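Local structure of putative glycosyltransferase (GalT1) (4PHR) at residues Leu21-Ile24 / His28-Val31; Glu70-Cys75 / Asp215-Gly220; Lys179-Tyr184 / Val203-Thr208; Pro207-Leu212 / Ala223-His228. The protein is probably a glycosyltransferase, and this N-terminal piece of it holds the GT-D domain, which binds UDP. One frame throughout, in Å; residues are numbered along the deposited sequence.

In the fold
From the N terminus, contact 1 closes first. It is a tight turn from helix 17-27 into strand 30-33, an outer strand of the three-stranded parallel sheet. Contact 2 opens on the neighbouring strand 72-76 and closes, with 139 residues between, at the end of helix 206-218. Contact 3 falls wholly within that span and joins the loop after strand 170-176 to the turn from strand 200-204 into helix 206-218. Contact 4 shares Pro207 and Thr208 with contact 3, crosses contact 2 and leads to strand 223-225 of the five-stranded sheet. Backbone hydrogen bonds of Val31 with Ala223 and Asp225 join strand 30-33 to strand 223-225, and so the two sheets. Contacts 3 and 4 both touch UDP.

Contact 1: residues Leu21-Ile24 / His28-Val31; sequences LKYI and HASV
A Schellman motif ends helix 17-27, and it turns the chain straight into strand 30-33. His28 is the C-prime residue. Its positive phi (52°) swings the chain back, and Ala29 N donates to Ile24 O at 3.0 Å. The N-H...O angle is 152°, and the donor comes in the carbonyl plane onto a lone pair. Beyond the turn, the side chains of Ile24 and Val31 cross at about a right angle. Ile24 CG1 stands anti to its own carbonyl carbon (chi1 -62°), which carries CD1 over to the strand. There Ile24 CD1 meets Val31 CG2 at 3.4 Å, tighter than usual van der Waals contact. The other branch, Ile24 CG2, lies 3.5 Å from Ala29 O. Tyr23 adds a looser touch: Ala29 CB sits at the edge of its ring, 4.2 Å from CE1. The Tyr23 hydroxyl is engaged elsewhere, with Asp69 O. Leu73 of strand 72-76 also packs on Tyr23 and Ile24. A carbonyl at the helix end thus finds its donor just past the turn. The methyl contact of Ile24 with Val31 is apolar and buried, and it packs the helix closely on the strand.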
loop_
_atom_site.group_PDB
_atom_site.type_symbol
_atom_site.label_atom_id
_atom_site.label_comp_id
_atom_site.label_asym_id
_atom_site.label_seq_id
_atom_site.Cartn_x
_atom_site.Cartn_y
_atom_site.Cartn_z
ATOM N N LEU A 21 12.909 -2.705 0.982
ATOM C CA LEU A 21 13.160 -2.524 -0.442
ATOM C C LEU A 21 14.318 -3.397 -0.930
ATOM O O LEU A 21 14.267 -3.950 -2.031
ATOM C CB LEU A 21 13.405 -1.050 -0.754
ATOM C CG LEU A 21 12.129 -0.205 -0.658
ATOM C CD1 LEU A 21 12.447 1.287 -0.668
ATOM C CD2 LEU A 21 11.136 -0.563 -1.774
ATOM N N LYS A 22 15.358 -3.540 -0.108
ATOM C CA LYS A 22 16.485 -4.394 -0.481
ATOM C C LYS A 22 16.012 -5.832 -0.614
ATOM O O LYS A 22 16.417 -6.553 -1.525
ATOM C CB LYS A 22 17.614 -4.309 0.551
ATOM C CG LYS A 22 18.358 -2.989 0.540
ATOM C CD LYS A 22 19.244 -2.849 1.767
ATOM C CE LYS A 22 20.010 -1.541 1.744
ATOM N NZ LYS A 22 20.499 -1.166 3.102
ATOM N N TYR A 23 15.145 -6.240 0.305
ATOM C CA TYR A 23 14.562 -7.571 0.272
ATOM C C TYR A 23 13.767 -7.804 -1.014
ATOM O O TYR A 23 13.920 -8.826 -1.676
ATOM C CB TYR A 23 13.661 -7.770 1.492
ATOM C CG TYR A 23 13.033 -9.138 1.601
ATOM C CD1 TYR A 23 12.014 -9.531 0.744
ATOM C CD2 TYR A 23 13.442 -10.029 2.582
ATOM C CE1 TYR A 23 11.427 -10.771 0.851
ATOM C CE2 TYR A 23 12.868 -11.274 2.697
ATOM C CZ TYR A 23 11.864 -11.645 1.832
ATOM O OH TYR A 23 11.284 -12.884 1.948
ATOM N N ILE A 24 12.892 -6.860 -1.347
ATOM C CA ILE A 24 12.040 -6.996 -2.524
ATOM C C ILE A 24 12.871 -7.136 -3.799
ATOM O O ILE A 24 12.589 -7.987 -4.642
ATOM C CB ILE A 24 11.058 -5.804 -2.648
ATOM C CG1 ILE A 24 10.128 -5.753 -1.430
ATOM C CG2 ILE A 24 10.262 -5.900 -3.945
ATOM C CD1 ILE A 24 9.493 -4.383 -1.173
ATOM N N HIS A 28 13.028 -10.157 -5.996
ATOM C CA HIS A 28 11.962 -9.918 -6.969
ATOM C C HIS A 28 10.619 -10.365 -6.399
ATOM O O HIS A 28 9.812 -10.995 -7.090
ATOM C CB HIS A 28 12.249 -10.643 -8.288
ATOM C CG HIS A 28 13.616 -10.382 -8.836
ATOM N ND1 HIS A 28 14.615 -11.331 -8.822
ATOM C CD2 HIS A 28 14.153 -9.278 -9.404
ATOM C CE1 HIS A 28 15.708 -10.824 -9.364
ATOM N NE2 HIS A 28 15.454 -9.579 -9.727
ATOM N N ALA A 29 10.389 -10.031 -5.133
ATOM C CA ALA A 29 9.213 -10.500 -4.415
ATOM C C ALA A 29 7.974 -9.651 -4.686
ATOM O O ALA A 29 8.064 -8.449 -4.927
ATOM C CB ALA A 29 9.494 -10.529 -2.922
ATOM N N SER A 30 6.816 -10.294 -4.634
ATOM C CA SER A 30 5.564 -9.565 -4.508
ATOM C C SER A 30 5.504 -8.959 -3.106
ATOM O O SER A 30 6.258 -9.362 -2.214
ATOM C CB SER A 30 4.376 -10.496 -4.716
ATOM O OG SER A 30 4.283 -10.901 -6.068
ATOM N N VAL A 31 4.606 -8.004 -2.901
ATOM C CA VAL A 31 4.504 -7.333 -1.618
ATOM C C VAL A 31 3.044 -7.107 -1.288
ATOM O O VAL A 31 2.306 -6.541 -2.095
ATOM C CB VAL A 31 5.202 -5.953 -1.627
ATOM C CG1 VAL A 31 5.108 -5.310 -0.235
ATOM C CG2 VAL A 31 6.650 -6.087 -2.055
#

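Contact 2: residues Glu70-Cys75 / Asp215-Gly220; sequences EKLLVC and DLTTKG
The flat group at this meeting is the Lys71-Leu72 peptide, since no aromatic ring takes part. Thr217 CG2 lies over one face of it, close to the oxygen, with Lys71 O 3.8 Å from that methyl carbon. Lys71 O also accepts a backbone hydrogen bond from Ser30 N of the neighbouring strand. Leu72 N, the peptide's donor, is hydrogen-bonded to Asp69 OD1. Thr217 carries its half of the contact with this one methyl. With OG1 beside the backbone N (chi1 -60°), CG2 is anti to that N and is the branch that meets the strand. It also comes within 4.2 Å of Leu72 CB and 4.4 Å of Lys71 CB. The chain of Lys71 then leads its amino end away from the helix. Thr217 OG1 is hydrogen-bonded to Val213 O of its own helix and to Ser30 OG. The touch between the two segments is therefore van der Waals in kind, and it is small. Just after it, helix 206-218 ends in a Schellman motif with Gly220 as C-prime residue, and Gly220 N donates to Thr217 O at 3.0 Å. The contact sets this C-terminal end of the helix against the start of strand 72-76. Strand 30-33 lies beside that strand, while Leu216 packs on helix 185-195.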
loop_
_atom_site.group_PDB
_atom_site.type_symbol
_atom_site.label_atom_id
_atom_site.label_comp_id
_atom_site.label_asym_id
_atom_site.label_seq_id
_atom_site.Cartn_x
_atom_site.Cartn_y
_atom_site.Cartn_z
ATOM N N GLU A 70 10.936 -15.709 -0.746
ATOM C CA GLU A 70 11.485 -14.994 -1.888
ATOM C C GLU A 70 10.391 -14.603 -2.892
ATOM O O GLU A 70 10.612 -13.764 -3.764
ATOM C CB GLU A 70 12.620 -15.786 -2.547
ATOM C CG GLU A 70 13.722 -14.892 -3.096
ATOM C CD GLU A 70 15.034 -15.613 -3.354
ATOM O OE1 GLU A 70 15.224 -16.734 -2.833
ATOM O OE2 GLU A 70 15.882 -15.046 -4.078
ATOM N N LYS A 71 9.206 -15.191 -2.749
ATOM C CA LYS A 71 8.081 -14.873 -3.634
ATOM C C LYS A 71 7.211 -13.719 -3.148
ATOM O O LYS A 71 6.613 -13.010 -3.959
ATOM C CB LYS A 71 7.180 -16.091 -3.835
ATOM C CG LYS A 71 7.843 -17.274 -4.516
ATOM C CD LYS A 71 6.793 -18.153 -5.181
ATOM C CE LYS A 71 7.352 -19.514 -5.566
ATOM N NZ LYS A 71 7.572 -20.381 -4.373
ATOM N N LEU A 72 7.128 -13.545 -1.833
ATOM C CA LEU A 72 6.187 -12.593 -1.255
ATOM C C LEU A 72 6.675 -12.076 0.084
ATOM O O LEU A 72 7.059 -12.849 0.962
ATOM C CB LEU A 72 4.822 -13.253 -1.067
ATOM C CG LEU A 72 3.751 -12.410 -0.373
ATOM C CD1 LEU A 72 3.310 -11.292 -1.288
ATOM C CD2 LEU A 72 2.567 -13.280 0.025
ATOM N N LEU A 73 6.658 -10.759 0.236
ATOM C CA LEU A 73 6.935 -10.113 1.507
ATOM C C LEU A 73 5.608 -9.639 2.087
ATOM O O LEU A 73 4.879 -8.869 1.447
ATOM C CB LEU A 73 7.871 -8.923 1.300
ATOM C CG LEU A 73 8.343 -8.160 2.540
ATOM C CD1 LEU A 73 9.108 -9.077 3.486
ATOM C CD2 LEU A 73 9.196 -6.962 2.136
ATOM N N VAL A 74 5.291 -10.116 3.288
ATOM C CA VAL A 74 4.093 -9.695 4.005
ATOM C C VAL A 74 4.493 -8.599 4.985
ATOM O O VAL A 74 5.431 -8.783 5.759
ATOM C CB VAL A 74 3.446 -10.880 4.755
ATOM C CG1 VAL A 74 2.233 -10.410 5.557
ATOM C CG2 VAL A 74 3.052 -11.988 3.774
ATOM N N CYS A 75 3.786 -7.467 4.951
ATOM C CA CYS A 75 4.217 -6.273 5.683
ATOM C C CYS A 75 3.236 -5.860 6.771
ATOM O O CYS A 75 2.028 -6.040 6.623
ATOM C CB CYS A 75 4.398 -5.092 4.722
ATOM S SG CYS A 75 5.557 -5.399 3.387
ATOM N N ASP A 215 -3.298 -13.449 -4.969
ATOM C CA ASP A 215 -3.723 -14.346 -6.047
ATOM C C ASP A 215 -2.801 -14.284 -7.268
ATOM O O ASP A 215 -2.549 -15.302 -7.910
ATOM C CB ASP A 215 -5.172 -14.071 -6.457
ATOM C CG ASP A 215 -6.182 -14.515 -5.404
ATOM O OD1 ASP A 215 -5.809 -15.265 -4.469
ATOM O OD2 ASP A 215 -7.365 -14.122 -5.524
ATOM N N LEU A 216 -2.314 -13.091 -7.603
ATOM C CA LEU A 216 -1.374 -12.914 -8.712
ATOM C C LEU A 216 -0.064 -13.651 -8.419
ATOM O O LEU A 216 0.551 -14.232 -9.314
ATOM C CB LEU A 216 -1.080 -11.425 -8.924
ATOM C CG LEU A 216 -1.579 -10.581 -10.100
ATOM C CD1 LEU A 216 -2.664 -11.240 -10.946
ATOM C CD2 LEU A 216 -2.012 -9.200 -9.591
ATOM N N THR A 217 0.361 -13.610 -7.160
ATOM C CA THR A 217 1.590 -14.262 -6.715
ATOM C C THR A 217 1.483 -15.780 -6.821
ATOM O O THR A 217 2.445 -16.459 -7.194
ATOM C CB THR A 217 1.925 -13.861 -5.262
ATOM O OG1 THR A 217 2.095 -12.441 -5.196
ATOM C CG2 THR A 217 3.200 -14.541 -4.777
ATOM N N THR A 218 0.305 -16.306 -6.500
ATOM C CA THR A 218 0.049 -17.740 -6.612
ATOM C C THR A 218 0.102 -18.180 -8.074
ATOM O O THR A 218 0.412 -19.337 -8.376
ATOM C CB THR A 218 -1.317 -18.101 -5.998
ATOM O OG1 THR A 218 -1.301 -17.807 -4.595
ATOM C CG2 THR A 218 -1.625 -19.571 -6.193
ATOM N N LYS A 219 -0.186 -17.248 -8.977
ATOM C CA LYS A 219 -0.134 -17.500 -10.414
ATOM C C LYS A 219 1.234 -17.142 -10.996
ATOM O O LYS A 219 1.425 -17.148 -12.215
ATOM C CB LYS A 219 -1.243 -16.729 -11.136
ATOM C CG LYS A 219 -2.656 -17.083 -10.681
ATOM C CD LYS A 219 -3.702 -16.285 -11.450
ATOM C CE LYS A 219 -4.810 -17.187 -11.995
ATOM N NZ LYS A 219 -5.869 -17.483 -10.988
ATOM N N GLY A 220 2.179 -16.820 -10.118
ATOM C CA GLY A 220 3.563 -16.622 -10.514
ATOM C C GLY A 220 3.996 -15.219 -10.902
ATOM O O GLY A 220 5.117 -15.019 -11.368
#

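Contact 3: residues Lys179-Tyr184 / Val203-Thr208; sequences KNAFQY and VMLGPT. With UDP (uridine-5'-diphosphate), chain B.
A close polar pair that is no hydrogen bond marks this contact: Thr208 OG1 is 3.1 Å from Phe182 N, but the angle is poor. That N-H has a weak bond to Gln50 OE1 instead. The contact belongs to the UDP pocket of the GT-D fold, where the loop after strand 170-176 meets the turn from strand 200-204 into helix 206-218. Thr208 OG1 also sits at the edge of the Phe182 ring, near its plane, and 3.4 Å from Phe182 CB. Phe182 CG is anti to the backbone N (chi1 -171°), and the side chain also touches Leu56 of helix 54-64. Nearer the nucleotide, Ala181 CB rests 4.0 Å from Leu205 CD2. Ala181 N donates to UDP O4 at 3.1 Å, with an N-H...O angle of 157°. Leu205 lies on one face side of the uracil, with CD1 beyond the rim against the C2 carbonyl, 3.5 Å from UDP O2. Ala181 thus meets the base at O4, and Leu205 meets it from one face side, near C2 and O2. Gly206 takes a positive phi (54°) at the turn, and Gly206 N donates to UDP O5' at 3.2 Å.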
loop_
_atom_site.group_PDB
_atom_site.type_symbol
_atom_site.label_atom_id
_atom_site.label_comp_id
_atom_site.label_asym_id
_atom_site.label_seq_id
_atom_site.Cartn_x
_atom_site.Cartn_y
_atom_site.Cartn_z
ATOM N N LYS A 179 -14.065 3.203 -4.626
ATOM C CA LYS A 179 -14.544 2.654 -3.363
ATOM C C LYS A 179 -15.233 1.316 -3.618
ATOM O O LYS A 179 -15.778 1.082 -4.697
ATOM C CB LYS A 179 -15.476 3.641 -2.654
ATOM C CG LYS A 179 -16.794 3.881 -3.356
ATOM C CD LYS A 179 -17.628 4.896 -2.588
ATOM C CE LYS A 179 -19.106 4.776 -2.928
ATOM N NZ LYS A 179 -19.350 4.849 -4.395
ATOM N N ASN A 180 -15.210 0.440 -2.622
ATOM C CA ASN A 180 -15.866 -0.865 -2.738
ATOM C C ASN A 180 -15.416 -1.662 -3.951
ATOM O O ASN A 180 -16.227 -2.319 -4.608
ATOM C CB ASN A 180 -17.388 -0.723 -2.734
ATOM C CG ASN A 180 -17.918 -0.400 -1.365
ATOM O OD1 ASN A 180 -17.229 -0.584 -0.360
ATOM N ND2 ASN A 180 -19.144 0.092 -1.309
ATOM N N ALA A 181 -14.123 -1.614 -4.250
ATOM C CA ALA A 181 -13.617 -2.341 -5.401
ATOM C C ALA A 181 -13.785 -3.851 -5.241
ATOM O O ALA A 181 -13.832 -4.577 -6.234
ATOM C CB ALA A 181 -12.166 -1.988 -5.662
ATOM N N PHE A 182 -13.890 -4.330 -4.005
ATOM C CA PHE A 182 -13.956 -5.774 -3.801
ATOM C C PHE A 182 -15.171 -6.405 -4.473
ATOM O O PHE A 182 -15.139 -7.575 -4.853
ATOM C CB PHE A 182 -13.918 -6.166 -2.318
ATOM C CG PHE A 182 -13.762 -7.652 -2.113
ATOM C CD1 PHE A 182 -12.556 -8.276 -2.398
ATOM C CD2 PHE A 182 -14.828 -8.427 -1.684
ATOM C CE1 PHE A 182 -12.408 -9.648 -2.236
ATOM C CE2 PHE A 182 -14.693 -9.801 -1.526
ATOM C CZ PHE A 182 -13.482 -10.411 -1.803
ATOM N N GLN A 183 -16.225 -5.623 -4.639
ATOM C CA GLN A 183 -17.412 -6.119 -5.321
ATOM C C GLN A 183 -17.091 -6.643 -6.718
ATOM O O GLN A 183 -17.763 -7.539 -7.232
ATOM C CB GLN A 183 -18.469 -5.031 -5.420
ATOM C CG GLN A 183 -19.710 -5.520 -6.128
ATOM C CD GLN A 183 -20.805 -4.489 -6.164
ATOM O OE1 GLN A 183 -21.348 -4.108 -5.126
ATOM N NE2 GLN A 183 -21.139 -4.030 -7.364
ATOM N N TYR A 184 -16.062 -6.077 -7.334
ATOM C CA TYR A 184 -15.698 -6.433 -8.697
ATOM C C TYR A 184 -14.452 -7.300 -8.734
ATOM O O TYR A 184 -13.783 -7.377 -9.765
ATOM C CB TYR A 184 -15.486 -5.161 -9.526
ATOM C CG TYR A 184 -16.725 -4.303 -9.591
ATOM C CD1 TYR A 184 -16.967 -3.323 -8.636
ATOM C CD2 TYR A 184 -17.669 -4.493 -10.591
ATOM C CE1 TYR A 184 -18.110 -2.547 -8.685
ATOM C CE2 TYR A 184 -18.811 -3.721 -10.650
ATOM C CZ TYR A 184 -19.026 -2.752 -9.693
ATOM O OH TYR A 184 -20.164 -1.984 -9.749
ATOM N N VAL A 203 -0.141 -2.192 -7.529
ATOM C CA VAL A 203 -1.545 -2.135 -7.153
ATOM C C VAL A 203 -1.764 -1.080 -6.074
ATOM O O VAL A 203 -1.079 -1.084 -5.050
ATOM C CB VAL A 203 -2.048 -3.506 -6.642
ATOM C CG1 VAL A 203 -3.560 -3.479 -6.482
ATOM C CG2 VAL A 203 -1.621 -4.619 -7.594
ATOM N N MET A 204 -2.734 -0.195 -6.312
ATOM C CA MET A 204 -3.098 0.863 -5.375
ATOM C C MET A 204 -4.613 0.782 -5.218
ATOM O O MET A 204 -5.360 1.431 -5.950
ATOM C CB MET A 204 -2.664 2.245 -5.890
ATOM C CG MET A 204 -1.152 2.401 -6.086
ATOM S SD MET A 204 -0.528 1.570 -7.579
ATOM C CE MET A 204 0.893 2.580 -7.987
ATOM N N LEU A 205 -5.070 -0.041 -4.276
ATOM C CA LEU A 205 -6.476 -0.428 -4.277
ATOM C C LEU A 205 -6.972 -0.896 -2.907
ATOM O O LEU A 205 -7.803 -1.797 -2.812
ATOM C CB LEU A 205 -6.748 -1.495 -5.357
ATOM C CG LEU A 205 -8.160 -1.488 -5.953
ATOM C CD1 LEU A 205 -8.379 -0.273 -6.859
ATOM C CD2 LEU A 205 -8.433 -2.781 -6.717
ATOM N N GLY A 206 -6.481 -0.263 -1.849
ATOM C CA GLY A 206 -6.989 -0.553 -0.522
ATOM C C GLY A 206 -6.933 -2.033 -0.188
ATOM O O GLY A 206 -5.976 -2.718 -0.569
ATOM N N PRO A 207 -7.939 -2.540 0.553
ATOM C CA PRO A 207 -7.880 -3.947 0.978
ATOM C C PRO A 207 -7.954 -4.924 -0.190
ATOM O O PRO A 207 -7.392 -6.026 -0.115
ATOM C CB PRO A 207 -9.107 -4.103 1.888
ATOM C CG PRO A 207 -9.982 -2.957 1.547
ATOM C CD PRO A 207 -9.095 -1.833 1.126
ATOM N N THR A 208 -8.633 -4.525 -1.258
ATOM C CA THR A 208 -8.738 -5.373 -2.433
ATOM C C THR A 208 -7.355 -5.656 -3.026
ATOM O O THR A 208 -7.106 -6.742 -3.561
ATOM C CB THR A 208 -9.682 -4.756 -3.477
ATOM O OG1 THR A 208 -10.969 -4.562 -2.877
ATOM C CG2 THR A 208 -9.827 -5.665 -4.692
HETATM N N1 UDP B . -8.567 2.561 -3.423
HETATM C C2 UDP B . -9.364 2.388 -4.528
HETATM N N3 UDP B . -10.502 1.623 -4.437
HETATM C C4 UDP B . -10.849 1.022 -3.250
HETATM C C5 UDP B . -10.040 1.192 -2.127
HETATM C C6 UDP B . -8.980 2.087 -2.211
HETATM O O2 UDP B . -9.084 2.934 -5.595
HETATM O O4 UDP B . -11.866 0.321 -3.227
HETATM C "C1'" UDP B . -7.313 3.316 -3.569
HETATM C "C2'" UDP B . -7.219 4.719 -3.032
HETATM O "O2'" UDP B . -7.796 5.638 -3.937
HETATM C "C3'" UDP B . -5.718 4.881 -2.932
HETATM C "C4'" UDP B . -5.251 3.485 -2.554
HETATM O "O4'" UDP B . -6.342 2.602 -2.830
HETATM O "O3'" UDP B . -5.181 5.207 -4.195
HETATM C "C5'" UDP B . -4.843 3.396 -1.089
HETATM O "O5'" UDP B . -4.497 2.048 -0.795
HETATM P PA UDP B . -4.052 1.580 0.679
HETATM O O1A UDP B . -5.191 1.721 1.607
HETATM O O2A UDP B . -3.494 0.216 0.523
HETATM O O3A UDP B . -2.922 2.685 1.039
HETATM P PB UDP B . -1.873 2.838 2.277
HETATM O O1B UDP B . -2.421 3.930 3.133
HETATM O O2B UDP B . -0.611 3.235 1.608
HETATM O O3B UDP B . -1.793 1.537 3.014
#

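Contact 4: residues Pro207-Leu212 / Ala223-His228; sequences PTAKVL and AIDLGH. With UDP (uridine-5'-diphosphate), chain B.
Two bends fold the Lys210 chain back to meet Asp225, at chi2 (85°) and chi4 (87°). Asp225 holds CG anti to its backbone N (chi1 170°), which sends the carboxylate toward the helix. The result is a salt bridge with Lys210 NZ 2.7 Å from Asp225 OD2. The oxygen is met on its syn side, slightly out of the carboxylate plane. The same Lys210 NZ donates to UDP O2A at 3.0 Å and has a weak bond to Gly206 O. Arg33, which also binds UDP, forms a salt bridge to Asp225 OD1 through NH2. One buried carboxylate thus pairs with two cations that bind UDP, and it may orient them and offset part of their charge. Lys210 and Asp225 lie in the beta-alpha-beta unit of strand 200-204, helix 206-218 and strand 223-225, and Ala209 CB packs on the same carboxylate, 4.1 Å from Asp225 OD1. His228, at the N-cap position of helix 229-238, grips the beta phosphate twice. Its backbone N donates to UDP O2B at 2.9 Å, and ND1 donates to UDP O1B in the ring plane at 2.8 Å. UDP C5' lies over the centre of one ring face, and His228 NE2 is hydrogen-bonded to His250 NE2.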
loop_
_atom_site.group_PDB
_atom_site.type_symbol
_atom_site.label_atom_id
_atom_site.label_comp_id
_atom_site.label_asym_id
_atom_site.label_seq_id
_atom_site.Cartn_x
_atom_site.Cartn_y
_atom_site.Cartn_z
ATOM N N PRO A 207 -7.939 -2.540 0.553
ATOM C CA PRO A 207 -7.880 -3.947 0.978
ATOM C C PRO A 207 -7.954 -4.924 -0.190
ATOM O O PRO A 207 -7.392 -6.026 -0.115
ATOM C CB PRO A 207 -9.107 -4.103 1.888
ATOM C CG PRO A 207 -9.982 -2.957 1.547
ATOM C CD PRO A 207 -9.095 -1.833 1.126
ATOM N N THR A 208 -8.633 -4.525 -1.258
ATOM C CA THR A 208 -8.738 -5.373 -2.433
ATOM C C THR A 208 -7.355 -5.656 -3.026
ATOM O O THR A 208 -7.106 -6.742 -3.561
ATOM C CB THR A 208 -9.682 -4.756 -3.477
ATOM O OG1 THR A 208 -10.969 -4.562 -2.877
ATOM C CG2 THR A 208 -9.827 -5.665 -4.692
ATOM N N ALA A 209 -6.458 -4.678 -2.923
ATOM C CA ALA A 209 -5.091 -4.830 -3.428
ATOM C C ALA A 209 -4.390 -6.044 -2.818
ATOM O O ALA A 209 -3.621 -6.722 -3.491
ATOM C CB ALA A 209 -4.270 -3.568 -3.163
ATOM N N LYS A 210 -4.649 -6.321 -1.545
ATOM C CA LYS A 210 -3.929 -7.398 -0.870
ATOM C C LYS A 210 -4.349 -8.758 -1.427
ATOM O O LYS A 210 -3.517 -9.655 -1.627
ATOM C CB LYS A 210 -4.132 -7.332 0.640
ATOM C CG LYS A 210 -3.513 -6.077 1.294
ATOM C CD LYS A 210 -4.455 -4.890 1.216
ATOM C CE LYS A 210 -3.946 -3.642 1.944
ATOM N NZ LYS A 210 -3.072 -2.738 1.140
ATOM N N VAL A 211 -5.642 -8.911 -1.678
ATOM C CA VAL A 211 -6.156 -10.160 -2.221
ATOM C C VAL A 211 -5.642 -10.335 -3.648
ATOM O O VAL A 211 -5.219 -11.426 -4.041
ATOM C CB VAL A 211 -7.696 -10.202 -2.195
ATOM C CG1 VAL A 211 -8.206 -11.564 -2.688
ATOM C CG2 VAL A 211 -8.201 -9.931 -0.781
ATOM N N LEU A 212 -5.661 -9.250 -4.414
ATOM C CA LEU A 212 -5.169 -9.287 -5.785
ATOM C C LEU A 212 -3.702 -9.710 -5.819
ATOM O O LEU A 212 -3.324 -10.604 -6.581
ATOM C CB LEU A 212 -5.339 -7.916 -6.449
ATOM C CG LEU A 212 -5.030 -7.845 -7.948
ATOM C CD1 LEU A 212 -5.928 -8.809 -8.709
ATOM C CD2 LEU A 212 -5.193 -6.424 -8.477
ATOM N N ALA A 223 3.795 -8.812 -8.049
ATOM C CA ALA A 223 2.844 -7.724 -7.900
ATOM C C ALA A 223 3.125 -7.008 -6.588
ATOM O O ALA A 223 3.327 -7.648 -5.550
ATOM C CB ALA A 223 1.418 -8.248 -7.935
ATOM N N ILE A 224 3.147 -5.679 -6.638
ATOM C CA ILE A 224 3.547 -4.872 -5.495
ATOM C C ILE A 224 2.430 -3.931 -5.065
ATOM O O ILE A 224 1.998 -3.066 -5.820
ATOM C CB ILE A 224 4.825 -4.057 -5.808
ATOM C CG1 ILE A 224 5.948 -4.983 -6.303
ATOM C CG2 ILE A 224 5.284 -3.259 -4.594
ATOM C CD1 ILE A 224 7.223 -4.242 -6.668
ATOM N N ASP A 225 1.975 -4.113 -3.839
ATOM C CA ASP A 225 0.940 -3.278 -3.233
ATOM C C ASP A 225 1.580 -1.954 -2.803
ATOM O O ASP A 225 2.354 -1.928 -1.838
ATOM C CB ASP A 225 0.419 -4.058 -2.018
ATOM C CG ASP A 225 -0.493 -3.256 -1.124
ATOM O OD1 ASP A 225 -0.881 -2.120 -1.478
ATOM O OD2 ASP A 225 -0.851 -3.807 -0.052
ATOM N N LEU A 226 1.283 -0.867 -3.525
ATOM C CA LEU A 226 1.906 0.433 -3.249
ATOM C C LEU A 226 0.975 1.505 -2.673
ATOM O O LEU A 226 1.417 2.623 -2.408
ATOM C CB LEU A 226 2.600 0.988 -4.496
ATOM C CG LEU A 226 3.901 0.298 -4.931
ATOM C CD1 LEU A 226 4.451 0.940 -6.201
ATOM C CD2 LEU A 226 4.923 0.340 -3.801
ATOM N N GLY A 227 -0.305 1.182 -2.503
ATOM C CA GLY A 227 -1.216 2.030 -1.751
ATOM C C GLY A 227 -1.142 3.512 -2.072
ATOM O O GLY A 227 -1.331 3.917 -3.217
ATOM N N HIS A 228 -0.862 4.316 -1.046
ATOM C CA HIS A 228 -0.899 5.785 -1.130
ATOM C C HIS A 228 0.424 6.439 -1.547
ATOM O O HIS A 228 0.664 7.623 -1.254
ATOM C CB HIS A 228 -1.390 6.369 0.200
ATOM C CG HIS A 228 -2.881 6.401 0.332
ATOM N ND1 HIS A 228 -3.550 5.834 1.394
ATOM C CD2 HIS A 228 -3.830 6.960 -0.456
ATOM C CE1 HIS A 228 -4.849 6.044 1.257
ATOM N NE2 HIS A 228 -5.045 6.729 0.144
HETATM N N1 UDP B . -8.567 2.561 -3.423
HETATM C C2 UDP B . -9.364 2.388 -4.528
HETATM N N3 UDP B . -10.502 1.623 -4.437
HETATM C C4 UDP B . -10.849 1.022 -3.250
HETATM C C5 UDP B . -10.040 1.192 -2.127
HETATM C C6 UDP B . -8.980 2.087 -2.211
HETATM O O2 UDP B . -9.084 2.934 -5.595
HETATM O O4 UDP B . -11.866 0.321 -3.227
HETATM C "C1'" UDP B . -7.313 3.316 -3.569
HETATM C "C2'" UDP B . -7.219 4.719 -3.032
HETATM O "O2'" UDP B . -7.796 5.638 -3.937
HETATM C "C3'" UDP B . -5.718 4.881 -2.932
HETATM C "C4'" UDP B . -5.251 3.485 -2.554
HETATM O "O4'" UDP B . -6.342 2.602 -2.830
HETATM O "O3'" UDP B . -5.181 5.207 -4.195
HETATM C "C5'" UDP B . -4.843 3.396 -1.089
HETATM O "O5'" UDP B . -4.497 2.048 -0.795
HETATM P PA UDP B . -4.052 1.580 0.679
HETATM O O1A UDP B . -5.191 1.721 1.607
HETATM O O2A UDP B . -3.494 0.216 0.523
HETATM O O3A UDP B . -2.922 2.685 1.039
HETATM P PB UDP B . -1.873 2.838 2.277
HETATM O O1B UDP B . -2.421 3.930 3.133
HETATM O O2B UDP B . -0.611 3.235 1.608
HETATM O O3B UDP B . -1.793 1.537 3.014
#